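Local coordinates for protein pyridoxal 5'-phosphate synthase subunit PdxT (Thermus thermophilus, PDB 2YWD) that probably hydrolyses glutamine to glutamate and ammonia, which is channelled to the partner subunit PdxS for pyridoxal 5'-phosphate synthesis, at residues Leu128-Phe141 with Ala168-Leu181. Residues are numbered along the deposited sequence; the frame is centred on the assembly and turned at random.
Sequences LGSFHGVFIRAPVF and ASSFHPELTEDPRL
F131, its CG swung anti to the backbone N (chi1 -167°), pushes its ring between P173, D178 and L181, and illustrates how a beta-strand can pack against a loop carrying predicted catalytic residues. F131 CZ lies 3.6 Å from P173 CB, D178 CG comes within 3.4 Å of F131 CE1, L181 CB covers one face, and F171 CE1 meets F131 CE2 obliquely. Further along, F171 CB sits almost centrally over the F135 ring, 3.8 Å from its centroid, a CH-pi contact, while S170 OG approaches that ring's edge. A water links I136 N to O of the buried S170. Beside F171, H172 N donates to V134 O (2.8 Å), setting the backbone of the predicted charge-relay histidine; H172 ND1 reaches E174 OE2 at 2.7 Å, and its side chain touches the predicted nucleophile C81. The solvent side is looser: exposed L175 meets partly exposed I136 CD1 to CD1, and water bridges H132 N to D178 OD2. Firmly bonded again, R180 grips D178 side-on through NE and NH2, and NH2 also donates to S130 O (2.6 Å) near the guanidinium plane. D178 OD1 accepts from R180 N too, capping the turn into the helix. With D178 replaced by an alanine, the guanidinium would probably lose its countercharge and turn more freely from S130 O, R180 N its cap, and the F131 ring some of its packing. The contact thus joins strand 129-136, paired with 118-125, to the loop linking central-sheet strand 166-169 to helix 180-189, with P173 and S169 packed on strand 76-80.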
loop_
_atom_site.group_PDB
_atom_site.type_symbol
_atom_site.label_atom_id
_atom_site.label_comp_id
_atom_site.label_asym_id
_atom_site.label_seq_id
_atom_site.Cartn_x
_atom_site.Cartn_y
_atom_site.Cartn_z
ATOM N N LEU A 128 16.892 4.145 -0.621
ATOM C CA LEU A 128 17.012 2.808 -0.062
ATOM C C LEU A 128 18.085 1.972 -0.748
ATOM O O LEU A 128 18.943 1.390 -0.087
ATOM C CB LEU A 128 15.663 2.092 -0.150
ATOM C CG LEU A 128 15.488 0.821 0.680
ATOM C CD1 LEU A 128 15.723 1.144 2.148
ATOM C CD2 LEU A 128 14.087 0.264 0.478
ATOM N N GLY A 129 18.035 1.917 -2.074
ATOM C CA GLY A 129 19.002 1.133 -2.819
ATOM C C GLY A 129 18.302 0.038 -3.604
ATOM O O GLY A 129 17.122 0.164 -3.923
ATOM N N SER A 130 19.019 -1.038 -3.909
ATOM C CA SER A 130 18.440 -2.146 -4.664
ATOM C C SER A 130 17.466 -2.956 -3.812
ATOM O O SER A 130 17.787 -3.336 -2.691
ATOM C CB SER A 130 19.549 -3.063 -5.183
ATOM O OG SER A 130 19.005 -4.164 -5.889
ATOM N N PHE A 131 16.280 -3.219 -4.352
ATOM C CA PHE A 131 15.260 -3.983 -3.635
ATOM C C PHE A 131 14.609 -4.974 -4.596
ATOM O O PHE A 131 14.269 -4.619 -5.728
ATOM C CB PHE A 131 14.191 -3.044 -3.071
ATOM C CG PHE A 131 13.278 -3.700 -2.068
ATOM C CD1 PHE A 131 13.626 -3.752 -0.720
ATOM C CD2 PHE A 131 12.087 -4.292 -2.474
ATOM C CE1 PHE A 131 12.797 -4.389 0.213
ATOM C CE2 PHE A 131 11.251 -4.933 -1.549
ATOM C CZ PHE A 131 11.610 -4.981 -0.205
ATOM N N HIS A 132 14.436 -6.212 -4.140
ATOM C CA HIS A 132 13.837 -7.260 -4.963
ATOM C C HIS A 132 12.323 -7.096 -5.049
ATOM O O HIS A 132 11.616 -7.263 -4.054
ATOM C CB HIS A 132 14.172 -8.637 -4.383
ATOM C CG HIS A 132 13.748 -9.777 -5.257
ATOM N ND1 HIS A 132 14.264 -9.978 -6.520
ATOM C CD2 HIS A 132 12.850 -10.769 -5.055
ATOM C CE1 HIS A 132 13.702 -11.045 -7.057
ATOM N NE2 HIS A 132 12.840 -11.544 -6.189
ATOM N N GLY A 133 11.831 -6.785 -6.246
ATOM C CA GLY A 133 10.405 -6.588 -6.441
ATOM C C GLY A 133 9.647 -7.821 -6.904
ATOM O O GLY A 133 9.960 -8.400 -7.943
ATOM N N VAL A 134 8.646 -8.217 -6.122
ATOM C CA VAL A 134 7.818 -9.374 -6.439
ATOM C C VAL A 134 6.464 -8.882 -6.938
ATOM O O VAL A 134 5.714 -8.239 -6.200
ATOM C CB VAL A 134 7.622 -10.272 -5.194
ATOM C CG1 VAL A 134 6.684 -11.434 -5.525
ATOM C CG2 VAL A 134 8.979 -10.810 -4.723
ATOM N N PHE A 135 6.167 -9.185 -8.201
ATOM C CA PHE A 135 4.924 -8.766 -8.847
ATOM C C PHE A 135 3.975 -9.943 -9.126
ATOM O O PHE A 135 4.378 -10.958 -9.696
ATOM C CB PHE A 135 5.246 -8.063 -10.175
ATOM C CG PHE A 135 6.071 -6.807 -10.030
ATOM C CD1 PHE A 135 5.469 -5.551 -10.103
ATOM C CD2 PHE A 135 7.453 -6.879 -9.855
ATOM C CE1 PHE A 135 6.233 -4.383 -10.010
ATOM C CE2 PHE A 135 8.227 -5.718 -9.759
ATOM C CZ PHE A 135 7.614 -4.466 -9.839
ATOM N N ILE A 136 2.714 -9.793 -8.726
ATOM C CA ILE A 136 1.696 -10.826 -8.943
ATOM C C ILE A 136 0.400 -10.150 -9.403
ATOM O O ILE A 136 -0.246 -9.452 -8.624
ATOM C CB ILE A 136 1.438 -11.620 -7.640
ATOM C CG1 ILE A 136 2.729 -12.336 -7.215
ATOM C CG2 ILE A 136 0.315 -12.624 -7.849
ATOM C CD1 ILE A 136 2.637 -13.047 -5.874
ATOM N N ARG A 137 0.022 -10.357 -10.664
ATOM C CA ARG A 137 -1.180 -9.728 -11.224
ATOM C C ARG A 137 -1.104 -8.237 -10.902
ATOM O O ARG A 137 -2.111 -7.582 -10.644
ATOM C CB ARG A 137 -2.447 -10.327 -10.601
ATOM C CG ARG A 137 -2.702 -11.786 -10.959
ATOM C CD ARG A 137 -4.089 -12.223 -10.507
ATOM N NE ARG A 137 -4.269 -12.025 -9.072
ATOM C CZ ARG A 137 -3.805 -12.847 -8.137
ATOM N NH1 ARG A 137 -3.136 -13.942 -8.479
ATOM N NH2 ARG A 137 -3.995 -12.565 -6.856
ATOM N N ALA A 138 0.113 -7.710 -10.941
ATOM C CA ALA A 138 0.376 -6.322 -10.586
ATOM C C ALA A 138 -0.420 -5.227 -11.289
ATOM O O ALA A 138 -0.648 -5.276 -12.497
ATOM C CB ALA A 138 1.865 -6.041 -10.738
ATOM N N PRO A 139 -0.862 -4.220 -10.520
ATOM C CA PRO A 139 -1.618 -3.109 -11.097
ATOM C C PRO A 139 -0.588 -2.160 -11.708
ATOM O O PRO A 139 0.610 -2.269 -11.430
ATOM C CB PRO A 139 -2.314 -2.502 -9.885
ATOM C CG PRO A 139 -1.292 -2.693 -8.803
ATOM C CD PRO A 139 -0.837 -4.125 -9.048
ATOM N N VAL A 140 -1.050 -1.231 -12.531
ATOM C CA VAL A 140 -0.155 -0.282 -13.167
ATOM C C VAL A 140 -0.535 1.147 -12.811
ATOM O O VAL A 140 -1.713 1.507 -12.813
ATOM C CB VAL A 140 -0.188 -0.461 -14.705
ATOM C CG1 VAL A 140 0.616 0.645 -15.397
ATOM C CG2 VAL A 140 0.370 -1.836 -15.071
ATOM N N PHE A 141 0.466 1.951 -12.472
ATOM C CA PHE A 141 0.241 3.355 -12.156
ATOM C C PHE A 141 0.223 4.058 -13.513
ATOM O O PHE A 141 1.277 4.296 -14.098
ATOM C CB PHE A 141 1.393 3.899 -11.306
ATOM C CG PHE A 141 1.377 3.427 -9.879
ATOM C CD1 PHE A 141 0.440 3.927 -8.979
ATOM C CD2 PHE A 141 2.314 2.502 -9.427
ATOM C CE1 PHE A 141 0.437 3.516 -7.645
ATOM C CE2 PHE A 141 2.321 2.083 -8.093
ATOM C CZ PHE A 141 1.381 2.592 -7.203
ATOM N N ALA A 168 2.840 3.845 -1.706
ATOM C CA ALA A 168 2.158 2.788 -2.447
ATOM C C ALA A 168 3.082 2.056 -3.412
ATOM O O ALA A 168 3.910 2.673 -4.077
ATOM C CB ALA A 168 0.970 3.368 -3.205
ATOM N N SER A 169 2.932 0.736 -3.483
ATOM C CA SER A 169 3.746 -0.078 -4.383
ATOM C C SER A 169 2.871 -1.055 -5.162
ATOM O O SER A 169 1.838 -1.504 -4.670
ATOM C CB SER A 169 4.800 -0.867 -3.594
ATOM O OG SER A 169 4.198 -1.811 -2.724
ATOM N N SER A 170 3.279 -1.382 -6.383
ATOM C CA SER A 170 2.512 -2.334 -7.173
ATOM C C SER A 170 3.081 -3.733 -6.931
ATOM O O SER A 170 2.504 -4.733 -7.372
ATOM C CB SER A 170 2.571 -1.979 -8.662
ATOM O OG SER A 170 3.902 -1.760 -9.084
ATOM N N PHE A 171 4.208 -3.787 -6.217
ATOM C CA PHE A 171 4.871 -5.048 -5.884
ATOM C C PHE A 171 4.719 -5.393 -4.398
ATOM O O PHE A 171 4.245 -4.577 -3.608
ATOM C CB PHE A 171 6.355 -4.992 -6.267
ATOM C CG PHE A 171 7.114 -3.874 -5.613
ATOM C CD1 PHE A 171 7.744 -4.065 -4.389
ATOM C CD2 PHE A 171 7.205 -2.627 -6.229
ATOM C CE1 PHE A 171 8.455 -3.032 -3.783
ATOM C CE2 PHE A 171 7.916 -1.585 -5.635
ATOM C CZ PHE A 171 8.542 -1.788 -4.409
ATOM N N HIS A 172 5.136 -6.602 -4.028
ATOM C CA HIS A 172 5.002 -7.097 -2.659
ATOM C C HIS A 172 6.298 -7.171 -1.858
ATOM O O HIS A 172 6.987 -8.194 -1.871
ATOM C CB HIS A 172 4.383 -8.496 -2.688
ATOM C CG HIS A 172 3.015 -8.547 -3.291
ATOM N ND1 HIS A 172 1.867 -8.406 -2.542
ATOM C CD2 HIS A 172 2.610 -8.733 -4.569
ATOM C CE1 HIS A 172 0.813 -8.507 -3.333
ATOM N NE2 HIS A 172 1.236 -8.706 -4.569
ATOM N N PRO A 173 6.644 -6.099 -1.134
ATOM C CA PRO A 173 7.883 -6.153 -0.353
ATOM C C PRO A 173 7.796 -7.205 0.750
ATOM O O PRO A 173 8.815 -7.746 1.186
ATOM C CB PRO A 173 8.000 -4.738 0.207
ATOM C CG PRO A 173 6.565 -4.318 0.355
ATOM C CD PRO A 173 5.952 -4.812 -0.942
ATOM N N GLU A 174 6.573 -7.498 1.188
ATOM C CA GLU A 174 6.350 -8.479 2.246
ATOM C C GLU A 174 6.565 -9.907 1.753
ATOM O O GLU A 174 6.543 -10.853 2.544
ATOM C CB GLU A 174 4.934 -8.346 2.828
ATOM C CG GLU A 174 3.825 -8.955 1.967
ATOM C CD GLU A 174 3.426 -8.098 0.779
ATOM O OE1 GLU A 174 4.117 -7.096 0.486
ATOM O OE2 GLU A 174 2.407 -8.433 0.132
ATOM N N LEU A 175 6.761 -10.072 0.448
ATOM C CA LEU A 175 6.996 -11.402 -0.100
ATOM C C LEU A 175 8.486 -11.681 -0.236
ATOM O O LEU A 175 8.903 -12.604 -0.943
ATOM C CB LEU A 175 6.282 -11.578 -1.443
ATOM C CG LEU A 175 4.759 -11.696 -1.299
ATOM C CD1 LEU A 175 4.131 -12.013 -2.647
ATOM C CD2 LEU A 175 4.425 -12.798 -0.289
ATOM N N THR A 176 9.278 -10.865 0.453
ATOM C CA THR A 176 10.727 -11.013 0.490
ATOM C C THR A 176 11.050 -10.964 1.978
ATOM O O THR A 176 10.179 -10.651 2.791
ATOM C CB THR A 176 11.469 -9.836 -0.189
ATOM O OG1 THR A 176 11.388 -8.672 0.646
ATOM C CG2 THR A 176 10.858 -9.524 -1.550
ATOM N N GLU A 177 12.288 -11.270 2.344
ATOM C CA GLU A 177 12.667 -11.216 3.749
ATOM C C GLU A 177 13.394 -9.908 4.057
ATOM O O GLU A 177 13.895 -9.710 5.163
ATOM C CB GLU A 177 13.543 -12.417 4.110
ATOM C CG GLU A 177 12.820 -13.746 3.963
ATOM C CD GLU A 177 13.487 -14.858 4.740
ATOM O OE1 GLU A 177 13.643 -14.704 5.971
ATOM O OE2 GLU A 177 13.853 -15.883 4.127
ATOM N N ASP A 178 13.429 -9.019 3.069
ATOM C CA ASP A 178 14.080 -7.714 3.187
ATOM C C ASP A 178 13.087 -6.737 3.827
ATOM O O ASP A 178 12.074 -6.397 3.223
ATOM C CB ASP A 178 14.470 -7.220 1.791
ATOM C CG ASP A 178 15.341 -5.979 1.824
ATOM O OD1 ASP A 178 15.306 -5.242 2.830
ATOM O OD2 ASP A 178 16.051 -5.733 0.826
ATOM N N PRO A 179 13.372 -6.265 5.056
ATOM C CA PRO A 179 12.471 -5.334 5.742
ATOM C C PRO A 179 12.783 -3.853 5.544
ATOM O O PRO A 179 12.136 -3.000 6.146
ATOM C CB PRO A 179 12.627 -5.748 7.198
ATOM C CG PRO A 179 14.107 -5.979 7.276
ATOM C CD PRO A 179 14.422 -6.741 5.981
ATOM N N ARG A 180 13.758 -3.546 4.695
ATOM C CA ARG A 180 14.147 -2.158 4.473
ATOM C C ARG A 180 13.071 -1.218 3.937
ATOM O O ARG A 180 13.077 -0.030 4.262
ATOM C CB ARG A 180 15.380 -2.099 3.574
ATOM C CG ARG A 180 16.654 -2.574 4.265
ATOM C CD ARG A 180 17.825 -2.441 3.320
ATOM N NE ARG A 180 17.592 -3.230 2.120
ATOM C CZ ARG A 180 18.024 -2.898 0.911
ATOM N NH1 ARG A 180 18.719 -1.780 0.733
ATOM N NH2 ARG A 180 17.758 -3.688 -0.120
ATOM N N LEU A 181 12.161 -1.721 3.108
ATOM C CA LEU A 181 11.107 -0.854 2.599
ATOM C C LEU A 181 10.096 -0.609 3.721
ATOM O O LEU A 181 9.526 0.478 3.828
ATOM C CB LEU A 181 10.429 -1.474 1.368
ATOM C CG LEU A 181 9.412 -0.584 0.637
ATOM C CD1 LEU A 181 9.962 0.838 0.465
ATOM C CD2 LEU A 181 9.085 -1.206 -0.728
HETATM O O HOH W 1 8.902 -7.202 -3.502
HETATM O O HOH W 2 15.605 -7.030 -1.578
HETATM O O HOH W 3 1.821 -7.336 -7.413
HETATM O O HOH W 4 -0.849 -10.004 -5.913
HETATM O O HOH W 5 3.351 -1.399 -11.715
#